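Local atomic coordinates of inorganic polyphosphate/ATP-glucomannokinase (Arthrobacter sp., PDB entry 1WOQ), a protein that phosphorylates glucose and mannose, using inorganic polyphosphate or ATP as the phosphoryl donor, and belongs to the ROK family of sugar kinases. Residues Thr81-Ile86 with Ala95-Ser100. Numbering follows the deposited sequence.
Sequences TFPGII and ANVDKS. With BGC (beta-D-glucopyranose), chain C.
V97 packs against F82 and P83 with its two methyl groups. CG1 of V97 meets CG of P83 at 3.7 Å. CG2 of V97 meets CZ of F82 at 3.8 Å and comes at the ring obliquely. The valine's first torsion (chi1 -63°) turns CG1 toward P83 and CG2 toward F82. With CG anti to the backbone N (chi1 -175°), the buried F82 ring brings its CZ to V97. One face of the F82 ring carries CD of P83, 3.5 Å above the plane and toward the rim. In the actin-like ATPase fold of the ROK family, strand 78-82 belongs to a mixed five-stranded sheet, and the turn after it reaches the sugar pocket. P83 centres an inverse gamma turn there, closed by G84 N to F82 O at 2.8 Å. The apolar side is close-packed. On the glucose side no direct hydrogen bond joins the two segments, and water bridges them instead. O of P83 accepts from two waters. One accepts from N of A95 (3.0 Å) and is hydrogen-bonded to O2 of the glucose (2.8 Å). The other accepts from N of N96 at 2.8 Å. CB of A95 lies 3.4 Å from O1 of the sugar.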
ATOM      1  N   THR A  81      -4.533   4.648   4.497  1.00 13.45           N
ATOM      2  CA  THR A  81      -4.381   4.179   3.121  1.00 14.29           C
ATOM      3  C   THR A  81      -5.706   3.644   2.607  1.00 14.97           C
ATOM      4  O   THR A  81      -6.597   3.296   3.381  1.00 13.91           O
ATOM      5  CB  THR A  81      -3.356   3.034   2.989  1.00 15.19           C
ATOM      6  OG1 THR A  81      -3.898   1.839   3.569  1.00 14.96           O
ATOM      7  CG2 THR A  81      -2.046   3.394   3.685  1.00 14.42           C
ATOM      8  N   PHE A  82      -5.825   3.566   1.289  1.00 14.10           N
ATOM      9  CA  PHE A  82      -7.035   3.058   0.664  1.00 13.32           C
ATOM     10  C   PHE A  82      -6.632   2.458  -0.673  1.00 12.71           C
ATOM     11  O   PHE A  82      -5.853   3.056  -1.412  1.00 13.13           O
ATOM     12  CB  PHE A  82      -8.043   4.182   0.440  1.00 14.58           C
ATOM     13  CG  PHE A  82      -9.356   3.697  -0.089  1.00 16.08           C
ATOM     14  CD1 PHE A  82     -10.338   3.237   0.779  1.00 16.84           C
ATOM     15  CD2 PHE A  82      -9.585   3.639  -1.459  1.00 17.74           C
ATOM     16  CE1 PHE A  82     -11.533   2.721   0.287  1.00 18.86           C
ATOM     17  CE2 PHE A  82     -10.776   3.124  -1.958  1.00 19.55           C
ATOM     18  CZ  PHE A  82     -11.749   2.665  -1.084  1.00 18.53           C
ATOM     19  N   PRO A  83      -7.168   1.274  -1.010  1.00 13.11           N
ATOM     20  CA  PRO A  83      -6.833   0.611  -2.269  1.00 13.48           C
ATOM     21  C   PRO A  83      -7.488   1.190  -3.519  1.00 15.13           C
ATOM     22  O   PRO A  83      -8.244   0.507  -4.199  1.00 14.42           O
ATOM     23  CB  PRO A  83      -7.256  -0.830  -2.008  1.00 15.13           C
ATOM     24  CG  PRO A  83      -8.502  -0.642  -1.209  1.00 15.76           C
ATOM     25  CD  PRO A  83      -8.117   0.458  -0.225  1.00 14.60           C
ATOM     26  N   GLY A  84      -7.184   2.446  -3.822  1.00 14.02           N
ATOM     27  CA  GLY A  84      -7.743   3.070  -5.007  1.00 14.13           C
ATOM     28  C   GLY A  84      -7.110   4.420  -5.290  1.00 14.51           C
ATOM     29  O   GLY A  84      -6.285   4.902  -4.513  1.00 12.30           O
ATOM     30  N   ILE A  85      -7.486   5.028  -6.410  1.00 14.46           N
ATOM     31  CA  ILE A  85      -6.968   6.340  -6.778  1.00 13.65           C
ATOM     32  C   ILE A  85      -7.531   7.368  -5.797  1.00 15.55           C
ATOM     33  O   ILE A  85      -8.742   7.409  -5.562  1.00 16.33           O
ATOM     34  CB  ILE A  85      -7.416   6.737  -8.206  1.00 13.19           C
ATOM     35  CG1 ILE A  85      -6.843   5.754  -9.229  1.00 14.29           C
ATOM     36  CG2 ILE A  85      -6.969   8.160  -8.518  1.00 14.71           C
ATOM     37  CD1 ILE A  85      -7.424   5.931 -10.636  1.00 11.81           C
ATOM     38  N   ILE A  86      -6.654   8.186  -5.221  1.00 14.11           N
ATOM     39  CA  ILE A  86      -7.077   9.222  -4.282  1.00 15.06           C
ATOM     40  C   ILE A  86      -6.654  10.595  -4.804  1.00 15.80           C
ATOM     41  O   ILE A  86      -5.462  10.866  -4.964  1.00 16.46           O
ATOM     42  CB  ILE A  86      -6.441   9.030  -2.882  1.00 16.25           C
ATOM     43  CG1 ILE A  86      -6.808   7.656  -2.306  1.00 15.05           C
ATOM     44  CG2 ILE A  86      -6.894  10.155  -1.948  1.00 16.33           C
ATOM     45  CD1 ILE A  86      -8.294   7.422  -2.096  1.00 16.88           C
ATOM     46  N   ALA A  95     -11.487  -0.948  -7.388  1.00 18.72           N
ATOM     47  CA  ALA A  95     -11.325  -2.240  -8.039  1.00 18.58           C
ATOM     48  C   ALA A  95     -11.766  -3.445  -7.216  1.00 19.59           C
ATOM     49  O   ALA A  95     -12.493  -4.308  -7.711  1.00 21.89           O
ATOM     50  CB  ALA A  95      -9.879  -2.418  -8.468  1.00 17.60           C
ATOM     51  N   ASN A  96     -11.336  -3.507  -5.961  1.00 19.79           N
ATOM     52  CA  ASN A  96     -11.672  -4.652  -5.127  1.00 20.26           C
ATOM     53  C   ASN A  96     -12.385  -4.318  -3.824  1.00 21.02           C
ATOM     54  O   ASN A  96     -12.255  -5.034  -2.828  1.00 22.45           O
ATOM     55  CB  ASN A  96     -10.398  -5.454  -4.858  1.00 20.49           C
ATOM     56  CG  ASN A  96      -9.688  -5.844  -6.139  1.00 22.98           C
ATOM     57  OD1 ASN A  96      -8.554  -5.426  -6.398  1.00 23.30           O
ATOM     58  ND2 ASN A  96     -10.361  -6.638  -6.962  1.00 19.96           N
ATOM     59  N   VAL A  97     -13.144  -3.228  -3.842  1.00 21.48           N
ATOM     60  CA  VAL A  97     -13.912  -2.796  -2.681  1.00 22.19           C
ATOM     61  C   VAL A  97     -15.300  -2.377  -3.159  1.00 22.61           C
ATOM     62  O   VAL A  97     -15.523  -2.213  -4.361  1.00 21.11           O
ATOM     63  CB  VAL A  97     -13.233  -1.613  -1.951  1.00 21.86           C
ATOM     64  CG1 VAL A  97     -11.876  -2.048  -1.413  1.00 21.98           C
ATOM     65  CG2 VAL A  97     -13.075  -0.437  -2.888  1.00 21.60           C
ATOM     66  N   ASP A  98     -16.232  -2.204  -2.226  1.00 23.76           N
ATOM     67  CA  ASP A  98     -17.597  -1.818  -2.585  1.00 23.64           C
ATOM     68  C   ASP A  98     -17.612  -0.576  -3.470  1.00 23.39           C
ATOM     69  O   ASP A  98     -16.976   0.433  -3.156  1.00 22.50           O
ATOM     70  CB  ASP A  98     -18.426  -1.554  -1.330  1.00 24.94           C
ATOM     71  CG  ASP A  98     -19.913  -1.551  -1.614  1.00 27.09           C
ATOM     72  OD1 ASP A  98     -20.488  -2.649  -1.763  1.00 29.30           O
ATOM     73  OD2 ASP A  98     -20.502  -0.457  -1.706  1.00 26.97           O
ATOM     74  N   LYS A  99     -18.360  -0.639  -4.565  1.00 22.23           N
ATOM     75  CA  LYS A  99     -18.429   0.478  -5.492  1.00 23.38           C
ATOM     76  C   LYS A  99     -19.020   1.764  -4.914  1.00 21.49           C
ATOM     77  O   LYS A  99     -18.912   2.824  -5.525  1.00 20.19           O
ATOM     78  CB  LYS A  99     -19.180   0.053  -6.754  1.00 26.72           C
ATOM     79  CG  LYS A  99     -18.486  -1.099  -7.473  1.00 32.39           C
ATOM     80  CD  LYS A  99     -17.044  -0.731  -7.824  1.00 33.63           C
ATOM     81  CE  LYS A  99     -16.247  -1.938  -8.294  1.00 35.65           C
ATOM     82  NZ  LYS A  99     -16.035  -2.926  -7.195  1.00 37.31           N
ATOM     83  N   SER A 100     -19.627   1.678  -3.732  1.00 20.90           N
ATOM     84  CA  SER A 100     -20.192   2.865  -3.100  1.00 21.63           C
ATOM     85  C   SER A 100     -19.058   3.808  -2.703  1.00 21.38           C
ATOM     86  O   SER A 100     -19.288   4.963  -2.357  1.00 21.21           O
ATOM     87  CB  SER A 100     -21.011   2.483  -1.859  1.00 23.81           C
ATOM     88  OG  SER A 100     -20.203   1.864  -0.873  1.00 26.59           O
TER
HETATM   89  C2  BGC C 290      -6.157  -1.058  -6.887  1.00 13.64           C
HETATM   90  C3  BGC C 290      -4.975  -0.209  -6.400  1.00 11.49           C
HETATM   91  C4  BGC C 290      -4.340  -0.855  -5.160  1.00 12.77           C
HETATM   92  C5  BGC C 290      -3.977  -2.316  -5.466  1.00 13.44           C
HETATM   93  C6  BGC C 290      -3.416  -3.067  -4.274  1.00 15.12           C
HETATM   94  C1  BGC C 290      -5.679  -2.492  -7.127  1.00 13.33           C
HETATM   95  O1  BGC C 290      -6.733  -3.295  -7.531  1.00 16.49           O
HETATM   96  O2  BGC C 290      -6.681  -0.514  -8.086  1.00 12.64           O
HETATM   97  O3  BGC C 290      -5.412   1.107  -6.093  1.00 11.76           O
HETATM   98  O4  BGC C 290      -3.167  -0.137  -4.788  1.00 12.12           O
HETATM   99  O5  BGC C 290      -5.150  -3.032  -5.912  1.00 14.15           O
HETATM  100  O6  BGC C 290      -4.278  -2.975  -3.150  1.00 15.80           O
HETATM  101  O   HOH W   1      -8.991   0.615  -7.020  1.00 15.40           O
HETATM  102  O   HOH W   2      -9.404  -2.065  -4.587  1.00 20.31           O